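Local coordinates for spore coat polysaccharide biosynthesis protein spsE (Bacillus subtilis, PDB 1VLI) that probably acts as a sialic acid synthase-like enzyme, with N-acylneuraminate-9-phosphate synthase activity, in making the polysaccharide of the spore coat, at residues Gln345-His348 and Pro349-Glu353; Leu148-Leu151 and Lys152-Arg156; Lys289-Glu293 and Lys294-Ser298. All blocks are in the same frame, centred on the assembly; numbering follows the deposited sequence.

Contact 1: Gln345-His348 and Pro349-Glu353; sequences QGLH and PRFFE
The turn that leads into helix 352-356 of the SAF (antifreeze-like) domain is tied together by H348, whose ring lies between P349 and R350. In the plane of the imidazole, ND1 of H348 accepts from the backbone N of R350 at 2.8 Å, an N-H...N angle of 158°, which is consistent with an unprotonated ND1. CG of H348 stands anti to its backbone N (chi1 -166°), beside the carbonyl carbon, which brings the edge with ND1 to the N-H of R350. On one face the guanidinium of R350 lies flat, planes 13° apart and centres separated by 3.5 Å, with NH2 above the middle of the ring. The R350 chain bends at chi3 to double back onto it, and its NE forms a salt bridge with E175, so the stacked group is also held by its charge. The opposite face receives CD of P349 in a CH-pi contact, 3.7 Å from the ring centroid and displaced toward the rim. A leucine in place of H348 would probably leave the N-H of R350 without its acceptor and the guanidinium without the flat surface it stacks on. One step on, the N of F351, the N-cap residue, donates to O of H348 at 3.1 Å. The F351 ring has CG of R350 over one face, while CD1 of L347 approaches its CD2 obliquely at 3.7 Å. Further out, F351 meets W373 edge-to-face, and backbone hydrogen bonds join L347 to I318 of strand 317-320. P349 packs on V337 of strand 335-338, and R350 touches L148 at the start of helix 148-155.

Contact 2: Leu148-Leu151 and Lys152-Arg156; sequences LPLL and KYVAR
Four successive i to i+4 backbone hydrogen bonds run through the two turns of helix 148-155: K152 N to L148 O, Y153 N to P149 O, V154 N to L150 O and A155 N to L151 O, each 3.0 Å long. The third is the straightest, with an N-H...O angle of 173°. Beyond the backbone, the polar ends reach to other elements: NZ of K152 forms a salt bridge with OE1 of E353 at 3.2 Å, and OH of Y153 hydrogen-bonds to D128. Side-chain packing between successive turns rests on L150 and V154, which lie side by side and point the same way. CD1 of L150 meets CG2 of V154 at 3.7 Å; V154 sets that methyl beside its own backbone N, anti to the carbonyl carbon, where it also lies 3.4 Å from O of L150. L151 packs on I140 of strand 138-140 and on A176 of helix 170-181, and V154 on F138 and A127. The chemistry is thus divided: apolar groups set the helix on strand 138-140 and between helices 124-131 and 170-181, while the ends of K152 and Y153 each reach a carboxylate, one in the SAF domain and one on helix 124-131.

Contact 3: Lys289-Glu293 and Lys294-Ser298; sequences KPVSE and KLLGS
S292 caps the short helix 293-296 and divides a compact apolar side, formed by V291, L295 and L296, from an exposed side bearing E293 and K294. On the compact side CG1 of V291 touches two residues of the helix, CB of L295 and CD2 of L296, each at 3.8 Å. V291 and L295 cross at about a right angle. L296 lays its other methyl, CD1, 3.4 Å from O of V291, so its two branches meet both the side chain and the carbonyl of the same residue. The cap itself is polar: OG of S292 accepts from N of L295 at 3.2 Å, with an N-H...O angle of 156°. A chi1 of 78° places OG between the backbone N and the carbonyl carbon, facing the N-H of L295, so that the side chain caps the N-terminus of the helix. O of S292 takes the N-H of L296 at 2.9 Å. The solvent side is looser. E293 and K294 are exposed; K294 touches the cap with its CB, 3.7 Å from OG of S292, and E293 takes part chiefly through its carbonyl O, which accepts from N of G297 at 3.3 Å. G297 leaves the helical conformation with positive phi (51°), ending the helix after little more than one turn. V291 and L295 rest on A236 of helix 232-239, L296 also packs on L240, and backbone bonds join L295 to L206 and L296 to S207, docking the segment beside the barrel after helix 266-285.

Along the chain the order is contact 2, contact 3, contact 1. Contact 2 lies in a helix of the NeuB TIM-type barrel, and contact 1 in the SAF domain near the C-terminus; their centres are 14 Å apart and they touch. Through the salt bridge and the apolar packing between them, which includes P149 against F352, the pair marks part of the interface between barrel and SAF domain. Contact 3, in the segment following helix 266-285, is about 35 Å from contact 2 between centres, on the opposite side of the chain's centre, and touches neither of the others.

Contact 1: Gln345-His348 and Pro349-Glu353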
ATOM      1  N   GLN A 345      15.757  14.240   4.017  1.00 61.40           N
ATOM      2  CA  GLN A 345      15.254  13.022   4.688  1.00 58.27           C
ATOM      3  C   GLN A 345      15.688  12.965   6.168  1.00 57.34           C
ATOM      4  O   GLN A 345      16.753  13.506   6.522  1.00 55.98           O
ATOM      5  CB  GLN A 345      15.679  11.773   3.883  1.00 54.48           C
ATOM      6  CG  GLN A 345      15.149  10.427   4.366  1.00 50.59           C
ATOM      7  CD  GLN A 345      13.634  10.430   4.524  1.00 60.27           C
ATOM      8  OE1 GLN A 345      13.116  11.075   5.430  1.00 55.13           O
ATOM      9  NE2 GLN A 345      12.922   9.735   3.627  1.00 50.72           N
ATOM     10  N   GLY A 346      14.852  12.377   7.030  1.00 52.96           N
ATOM     11  CA  GLY A 346      15.196  12.212   8.449  1.00 51.48           C
ATOM     12  C   GLY A 346      15.858  10.853   8.637  1.00 53.96           C
ATOM     13  O   GLY A 346      15.896  10.063   7.698  1.00 53.72           O
ATOM     14  N   LEU A 347      16.400  10.570   9.826  1.00 53.96           N
ATOM     15  CA  LEU A 347      16.922   9.221  10.144  1.00 54.77           C
ATOM     16  C   LEU A 347      15.941   8.110   9.808  1.00 55.93           C
ATOM     17  O   LEU A 347      14.742   8.295   9.959  1.00 56.07           O
ATOM     18  CB  LEU A 347      17.214   9.088  11.634  1.00 52.17           C
ATOM     19  CG  LEU A 347      18.605   9.299  12.174  1.00 56.35           C
ATOM     20  CD1 LEU A 347      18.778   8.276  13.284  1.00 54.02           C
ATOM     21  CD2 LEU A 347      19.689   9.181  11.058  1.00 44.08           C
ATOM     22  N   HIS A 348      16.442   6.947   9.397  1.00 56.78           N
ATOM     23  CA  HIS A 348      15.548   5.810   9.120  1.00 56.04           C
ATOM     24  C   HIS A 348      14.636   5.467  10.308  1.00 54.68           C
ATOM     25  O   HIS A 348      15.085   5.474  11.451  1.00 51.78           O
ATOM     26  CB  HIS A 348      16.366   4.588   8.767  1.00 55.20           C
ATOM     27  CG  HIS A 348      15.553   3.504   8.160  1.00 51.34           C
ATOM     28  ND1 HIS A 348      14.780   2.645   8.909  1.00 60.03           N
ATOM     29  CD2 HIS A 348      15.367   3.154   6.872  1.00 44.81           C
ATOM     30  CE1 HIS A 348      14.166   1.796   8.108  1.00 48.72           C
ATOM     31  NE2 HIS A 348      14.503   2.087   6.864  1.00 55.28           N
ATOM     32  N   PRO A 349      13.352   5.208  10.059  1.00 55.66           N
ATOM     33  CA  PRO A 349      12.438   4.812  11.123  1.00 53.89           C
ATOM     34  C   PRO A 349      12.875   3.630  12.011  1.00 53.45           C
ATOM     35  O   PRO A 349      12.302   3.445  13.093  1.00 52.26           O
ATOM     36  CB  PRO A 349      11.164   4.461  10.347  1.00 56.06           C
ATOM     37  CG  PRO A 349      11.203   5.401   9.231  1.00 55.62           C
ATOM     38  CD  PRO A 349      12.639   5.362   8.777  1.00 53.43           C
ATOM     39  N   ARG A 350      13.865   2.841  11.587  1.00 52.58           N
ATOM     40  CA  ARG A 350      14.361   1.727  12.435  1.00 52.44           C
ATOM     41  C   ARG A 350      14.971   2.254  13.746  1.00 53.44           C
ATOM     42  O   ARG A 350      15.200   1.492  14.683  1.00 58.23           O
ATOM     43  CB  ARG A 350      15.353   0.801  11.672  1.00 52.18           C
ATOM     44  CG  ARG A 350      16.809   1.323  11.606  1.00 53.70           C
ATOM     45  CD  ARG A 350      17.848   0.364  10.956  1.00 50.62           C
ATOM     46  NE  ARG A 350      17.450   0.010   9.606  1.00 46.94           N
ATOM     47  CZ  ARG A 350      17.732   0.701   8.503  1.00 48.29           C
ATOM     48  NH1 ARG A 350      18.460   1.816   8.539  1.00 50.87           N
ATOM     49  NH2 ARG A 350      17.266   0.269   7.339  1.00 44.42           N
ATOM     50  N   PHE A 351      15.227   3.555  13.836  1.00 50.31           N
ATOM     51  CA  PHE A 351      15.798   4.100  15.064  1.00 51.59           C
ATOM     52  C   PHE A 351      14.789   4.780  15.955  1.00 52.32           C
ATOM     53  O   PHE A 351      15.163   5.326  16.975  1.00 56.01           O
ATOM     54  CB  PHE A 351      16.963   5.056  14.759  1.00 50.85           C
ATOM     55  CG  PHE A 351      18.049   4.433  13.882  1.00 58.93           C
ATOM     56  CD1 PHE A 351      19.012   3.565  14.428  1.00 49.90           C
ATOM     57  CD2 PHE A 351      18.097   4.707  12.520  1.00 54.05           C
ATOM     58  CE1 PHE A 351      20.018   3.029  13.643  1.00 53.82           C
ATOM     59  CE2 PHE A 351      19.102   4.180  11.728  1.00 53.24           C
ATOM     60  CZ  PHE A 351      20.061   3.324  12.293  1.00 50.74           C
ATOM     61  N   PHE A 352      13.507   4.713  15.621  1.00 53.07           N
ATOM     62  CA  PHE A 352      12.528   5.495  16.351  1.00 53.39           C
ATOM     63  C   PHE A 352      12.378   5.009  17.804  1.00 53.80           C
ATOM     64  O   PHE A 352      12.432   5.823  18.750  1.00 52.89           O
ATOM     65  CB  PHE A 352      11.194   5.530  15.600  1.00 54.64           C
ATOM     66  CG  PHE A 352      10.174   6.426  16.240  1.00 58.44           C
ATOM     67  CD1 PHE A 352      10.189   7.804  16.007  1.00 57.94           C
ATOM     68  CD2 PHE A 352       9.203   5.899  17.079  1.00 54.87           C
ATOM     69  CE1 PHE A 352       9.254   8.643  16.596  1.00 55.50           C
ATOM     70  CE2 PHE A 352       8.267   6.726  17.676  1.00 61.25           C
ATOM     71  CZ  PHE A 352       8.290   8.106  17.433  1.00 59.59           C
ATOM     72  N   GLU A 353      12.218   3.695  17.985  1.00 54.69           N
ATOM     73  CA  GLU A 353      12.179   3.102  19.327  1.00 58.31           C
ATOM     74  C   GLU A 353      13.375   3.494  20.183  1.00 57.98           C
ATOM     75  O   GLU A 353      13.211   3.970  21.306  1.00 62.54           O
ATOM     76  CB  GLU A 353      12.053   1.584  19.236  1.00 59.64           C
ATOM     77  CG  GLU A 353      10.628   1.094  19.411  1.00 67.95           C
ATOM     78  CD  GLU A 353      10.361  -0.196  18.647  1.00 84.32           C
ATOM     79  OE1 GLU A 353      11.217  -1.106  18.721  1.00 88.49           O
ATOM     80  OE2 GLU A 353       9.297  -0.295  17.972  1.00 86.40           O
TER

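Contact 2: Leu148-Leu151 and Lys152-Arg156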
ATOM      1  N   LEU A 148       8.520   1.134  10.169  1.00 55.17           N
ATOM      2  CA  LEU A 148       8.665  -0.077  10.958  1.00 54.19           C
ATOM      3  C   LEU A 148       7.811  -0.074  12.230  1.00 54.58           C
ATOM      4  O   LEU A 148       7.201  -1.093  12.541  1.00 55.73           O
ATOM      5  CB  LEU A 148      10.147  -0.380  11.243  1.00 52.42           C
ATOM      6  CG  LEU A 148      11.115  -0.517  10.041  1.00 45.91           C
ATOM      7  CD1 LEU A 148      12.369  -1.173  10.553  1.00 52.25           C
ATOM      8  CD2 LEU A 148      10.565  -1.332   8.820  1.00 44.97           C
ATOM      9  N   PRO A 149       7.732   1.035  12.964  1.00 55.37           N
ATOM     10  CA  PRO A 149       6.804   1.084  14.112  1.00 56.73           C
ATOM     11  C   PRO A 149       5.348   0.832  13.680  1.00 58.73           C
ATOM     12  O   PRO A 149       4.626   0.089  14.355  1.00 60.94           O
ATOM     13  CB  PRO A 149       7.028   2.485  14.687  1.00 55.09           C
ATOM     14  CG  PRO A 149       8.472   2.849  14.223  1.00 55.41           C
ATOM     15  CD  PRO A 149       8.487   2.299  12.829  1.00 56.76           C
ATOM     16  N   LEU A 150       4.944   1.385  12.535  1.00 57.23           N
ATOM     17  CA  LEU A 150       3.633   1.079  11.983  1.00 55.41           C
ATOM     18  C   LEU A 150       3.490  -0.389  11.602  1.00 57.09           C
ATOM     19  O   LEU A 150       2.458  -0.999  11.897  1.00 63.83           O
ATOM     20  CB  LEU A 150       3.294   1.969  10.786  1.00 51.77           C
ATOM     21  CG  LEU A 150       1.986   1.613  10.055  1.00 60.57           C
ATOM     22  CD1 LEU A 150       0.690   1.840  10.960  1.00 47.10           C
ATOM     23  CD2 LEU A 150       1.874   2.330   8.733  1.00 55.41           C
ATOM     24  N   LEU A 151       4.500  -0.974  10.957  1.00 56.90           N
ATOM     25  CA  LEU A 151       4.375  -2.369  10.540  1.00 54.66           C
ATOM     26  C   LEU A 151       4.221  -3.278  11.755  1.00 54.72           C
ATOM     27  O   LEU A 151       3.503  -4.250  11.705  1.00 56.84           O
ATOM     28  CB  LEU A 151       5.564  -2.820   9.659  1.00 52.07           C
ATOM     29  CG  LEU A 151       5.754  -2.071   8.338  1.00 59.20           C
ATOM     30  CD1 LEU A 151       7.057  -2.506   7.659  1.00 49.16           C
ATOM     31  CD2 LEU A 151       4.554  -2.220   7.363  1.00 57.42           C
ATOM     32  N   LYS A 152       4.925  -2.956  12.837  1.00 57.96           N
ATOM     33  CA  LYS A 152       4.907  -3.711  14.083  1.00 59.68           C
ATOM     34  C   LYS A 152       3.532  -3.574  14.737  1.00 60.15           C
ATOM     35  O   LYS A 152       2.972  -4.529  15.261  1.00 63.10           O
ATOM     36  CB  LYS A 152       5.985  -3.125  14.987  1.00 57.73           C
ATOM     37  CG  LYS A 152       6.477  -3.998  16.118  1.00 65.13           C
ATOM     38  CD  LYS A 152       7.376  -3.184  17.070  1.00 67.00           C
ATOM     39  CE  LYS A 152       8.147  -4.068  18.074  1.00 87.32           C
ATOM     40  NZ  LYS A 152       9.627  -3.764  18.140  1.00 88.96           N
ATOM     41  N   TYR A 153       2.996  -2.366  14.699  1.00 59.85           N
ATOM     42  CA  TYR A 153       1.764  -2.044  15.392  1.00 60.23           C
ATOM     43  C   TYR A 153       0.602  -2.789  14.765  1.00 61.17           C
ATOM     44  O   TYR A 153      -0.196  -3.403  15.462  1.00 61.40           O
ATOM     45  CB  TYR A 153       1.521  -0.553  15.282  1.00 58.59           C
ATOM     46  CG  TYR A 153       0.362  -0.035  16.065  1.00 58.82           C
ATOM     47  CD1 TYR A 153      -0.920  -0.018  15.518  1.00 58.58           C
ATOM     48  CD2 TYR A 153       0.540   0.480  17.331  1.00 59.75           C
ATOM     49  CE1 TYR A 153      -1.987   0.485  16.207  1.00 52.35           C
ATOM     50  CE2 TYR A 153      -0.527   0.988  18.040  1.00 66.69           C
ATOM     51  CZ  TYR A 153      -1.796   0.990  17.475  1.00 66.85           C
ATOM     52  OH  TYR A 153      -2.866   1.517  18.181  1.00 62.29           O
ATOM     53  N   VAL A 154       0.534  -2.755  13.441  1.00 61.80           N
ATOM     54  CA  VAL A 154      -0.509  -3.452  12.732  1.00 60.14           C
ATOM     55  C   VAL A 154      -0.300  -4.981  12.757  1.00 60.82           C
ATOM     56  O   VAL A 154      -1.258  -5.739  12.915  1.00 60.65           O
ATOM     57  CB  VAL A 154      -0.619  -2.939  11.297  1.00 60.97           C
ATOM     58  CG1 VAL A 154      -1.750  -3.634  10.603  1.00 60.47           C
ATOM     59  CG2 VAL A 154      -0.863  -1.447  11.289  1.00 58.36           C
ATOM     60  N   ALA A 155       0.944  -5.439  12.599  1.00 58.57           N
ATOM     61  CA  ALA A 155       1.208  -6.882  12.660  1.00 58.31           C
ATOM     62  C   ALA A 155       0.564  -7.528  13.911  1.00 59.07           C
ATOM     63  O   ALA A 155       0.095  -8.657  13.853  1.00 60.23           O
ATOM     64  CB  ALA A 155       2.681  -7.161  12.618  1.00 52.36           C
ATOM     65  N   ARG A 156       0.549  -6.806  15.028  1.00 58.81           N
ATOM     66  CA  ARG A 156       0.034  -7.350  16.291  1.00 61.87           C
ATOM     67  C   ARG A 156      -1.487  -7.529  16.329  1.00 61.42           C
ATOM     68  O   ARG A 156      -2.012  -8.120  17.259  1.00 60.59           O
ATOM     69  CB  ARG A 156       0.461  -6.482  17.473  1.00 60.27           C
ATOM     70  CG  ARG A 156       1.862  -6.749  17.931  1.00 64.72           C
ATOM     71  CD  ARG A 156       2.355  -5.739  18.930  1.00 65.91           C
ATOM     72  NE  ARG A 156       3.794  -5.852  19.091  1.00 84.88           N
ATOM     73  CZ  ARG A 156       4.521  -5.149  19.952  1.00 93.78           C
ATOM     74  NH1 ARG A 156       3.944  -4.265  20.761  1.00 88.45           N
ATOM     75  NH2 ARG A 156       5.839  -5.336  20.006  1.00 97.01           N
TER

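Contact 3: Lys289-Glu293 and Lys294-Ser298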
ATOM      1  N   LYS A 289       2.509 -20.078 -22.828  1.00 74.52           N
ATOM      2  CA  LYS A 289       2.499 -18.611 -23.077  1.00 71.52           C
ATOM      3  C   LYS A 289       3.639 -17.767 -22.491  1.00 72.56           C
ATOM      4  O   LYS A 289       3.582 -17.365 -21.313  1.00 73.07           O
ATOM      5  CB  LYS A 289       1.131 -17.992 -22.799  1.00 70.05           C
ATOM      6  CG  LYS A 289       0.427 -17.434 -24.055  1.00 66.45           C
ATOM      7  CD  LYS A 289      -0.841 -16.634 -23.554  1.00 77.92           C
ATOM      8  CE  LYS A 289      -1.719 -16.250 -24.777  1.00 82.93           C
ATOM      9  NZ  LYS A 289      -2.903 -17.303 -25.037  1.00 83.50           N
ATOM     10  N   PRO A 290       4.651 -17.462 -23.320  1.00 70.97           N
ATOM     11  CA  PRO A 290       5.809 -16.665 -22.882  1.00 69.31           C
ATOM     12  C   PRO A 290       5.409 -15.218 -22.593  1.00 68.27           C
ATOM     13  O   PRO A 290       4.285 -14.812 -22.915  1.00 67.92           O
ATOM     14  CB  PRO A 290       6.748 -16.713 -24.097  1.00 70.51           C
ATOM     15  CG  PRO A 290       6.246 -17.824 -24.933  1.00 70.32           C
ATOM     16  CD  PRO A 290       4.755 -17.800 -24.746  1.00 68.85           C
ATOM     17  N   VAL A 291       6.306 -14.449 -21.971  1.00 66.95           N
ATOM     18  CA  VAL A 291       6.047 -13.021 -21.698  1.00 61.87           C
ATOM     19  C   VAL A 291       7.142 -12.217 -22.399  1.00 62.09           C
ATOM     20  O   VAL A 291       8.298 -12.601 -22.335  1.00 59.83           O
ATOM     21  CB  VAL A 291       6.049 -12.729 -20.177  1.00 60.65           C
ATOM     22  CG1 VAL A 291       6.130 -11.234 -19.901  1.00 49.05           C
ATOM     23  CG2 VAL A 291       4.846 -13.375 -19.507  1.00 54.63           C
ATOM     24  N   SER A 292       6.766 -11.114 -23.053  1.00 62.38           N
ATOM     25  CA  SER A 292       7.692 -10.294 -23.844  1.00 63.48           C
ATOM     26  C   SER A 292       8.903  -9.736 -23.070  1.00 65.20           C
ATOM     27  O   SER A 292       8.855  -9.543 -21.854  1.00 64.06           O
ATOM     28  CB  SER A 292       6.942  -9.160 -24.563  1.00 62.62           C
ATOM     29  OG  SER A 292       6.620  -8.081 -23.696  1.00 65.88           O
ATOM     30  N   GLU A 293       9.995  -9.497 -23.801  1.00 67.99           N
ATOM     31  CA  GLU A 293      11.182  -8.827 -23.265  1.00 68.21           C
ATOM     32  C   GLU A 293      10.824  -7.499 -22.626  1.00 66.76           C
ATOM     33  O   GLU A 293      11.467  -7.078 -21.660  1.00 67.12           O
ATOM     34  CB  GLU A 293      12.134  -8.521 -24.398  1.00 70.71           C
ATOM     35  CG  GLU A 293      13.579  -8.493 -23.968  1.00 84.40           C
ATOM     36  CD  GLU A 293      14.114  -9.895 -23.772  1.00 98.74           C
ATOM     37  OE1 GLU A 293      13.866 -10.477 -22.683  1.00101.90           O
ATOM     38  OE2 GLU A 293      14.771 -10.408 -24.714  1.00 97.77           O
ATOM     39  N   LYS A 294       9.801  -6.850 -23.198  1.00 64.14           N
ATOM     40  CA  LYS A 294       9.408  -5.495 -22.868  1.00 61.37           C
ATOM     41  C   LYS A 294       8.746  -5.526 -21.505  1.00 59.75           C
ATOM     42  O   LYS A 294       9.025  -4.678 -20.677  1.00 60.33           O
ATOM     43  CB  LYS A 294       8.478  -4.914 -23.957  1.00 61.73           C
ATOM     44  CG  LYS A 294       7.947  -3.479 -23.675  1.00 66.66           C
ATOM     45  CD  LYS A 294       7.530  -2.673 -24.929  1.00 62.53           C
ATOM     46  CE  LYS A 294       6.222  -3.178 -25.596  1.00 78.44           C
ATOM     47  NZ  LYS A 294       4.941  -2.873 -24.855  1.00 73.81           N
ATOM     48  N   LEU A 295       7.907  -6.530 -21.261  1.00 58.22           N
ATOM     49  CA  LEU A 295       7.257  -6.674 -19.962  1.00 56.63           C
ATOM     50  C   LEU A 295       8.162  -7.287 -18.899  1.00 57.10           C
ATOM     51  O   LEU A 295       8.059  -6.922 -17.723  1.00 55.89           O
ATOM     52  CB  LEU A 295       5.952  -7.463 -20.075  1.00 57.91           C
ATOM     53  CG  LEU A 295       4.841  -6.822 -20.902  1.00 54.41           C
ATOM     54  CD1 LEU A 295       3.785  -7.854 -21.213  1.00 50.46           C
ATOM     55  CD2 LEU A 295       4.248  -5.589 -20.205  1.00 56.91           C
ATOM     56  N   LEU A 296       9.069  -8.191 -19.285  1.00 58.25           N
ATOM     57  CA  LEU A 296       9.946  -8.806 -18.282  1.00 55.10           C
ATOM     58  C   LEU A 296      10.855  -7.790 -17.594  1.00 55.90           C
ATOM     59  O   LEU A 296      10.955  -7.764 -16.351  1.00 56.33           O
ATOM     60  CB  LEU A 296      10.711 -10.012 -18.836  1.00 54.47           C
ATOM     61  CG  LEU A 296       9.829 -11.265 -19.045  1.00 52.77           C
ATOM     62  CD1 LEU A 296      10.571 -12.393 -19.754  1.00 54.39           C
ATOM     63  CD2 LEU A 296       9.160 -11.794 -17.756  1.00 41.83           C
ATOM     64  N   GLY A 297      11.449  -6.908 -18.385  1.00 56.23           N
ATOM     65  CA  GLY A 297      12.468  -5.995 -17.872  1.00 58.86           C
ATOM     66  C   GLY A 297      13.562  -6.717 -17.096  1.00 63.21           C
ATOM     67  O   GLY A 297      14.002  -7.815 -17.461  1.00 64.50           O
ATOM     68  N   SER A 298      13.982  -6.099 -16.001  1.00 68.09           N
ATOM     69  CA  SER A 298      15.051  -6.615 -15.151  1.00 70.50           C
ATOM     70  C   SER A 298      14.510  -7.186 -13.822  1.00 72.65           C
ATOM     71  O   SER A 298      13.610  -6.593 -13.191  1.00 73.99           O
ATOM     72  CB  SER A 298      16.043  -5.482 -14.864  1.00 69.87           C
ATOM     73  OG  SER A 298      17.101  -5.927 -14.037  1.00 77.34           O
TER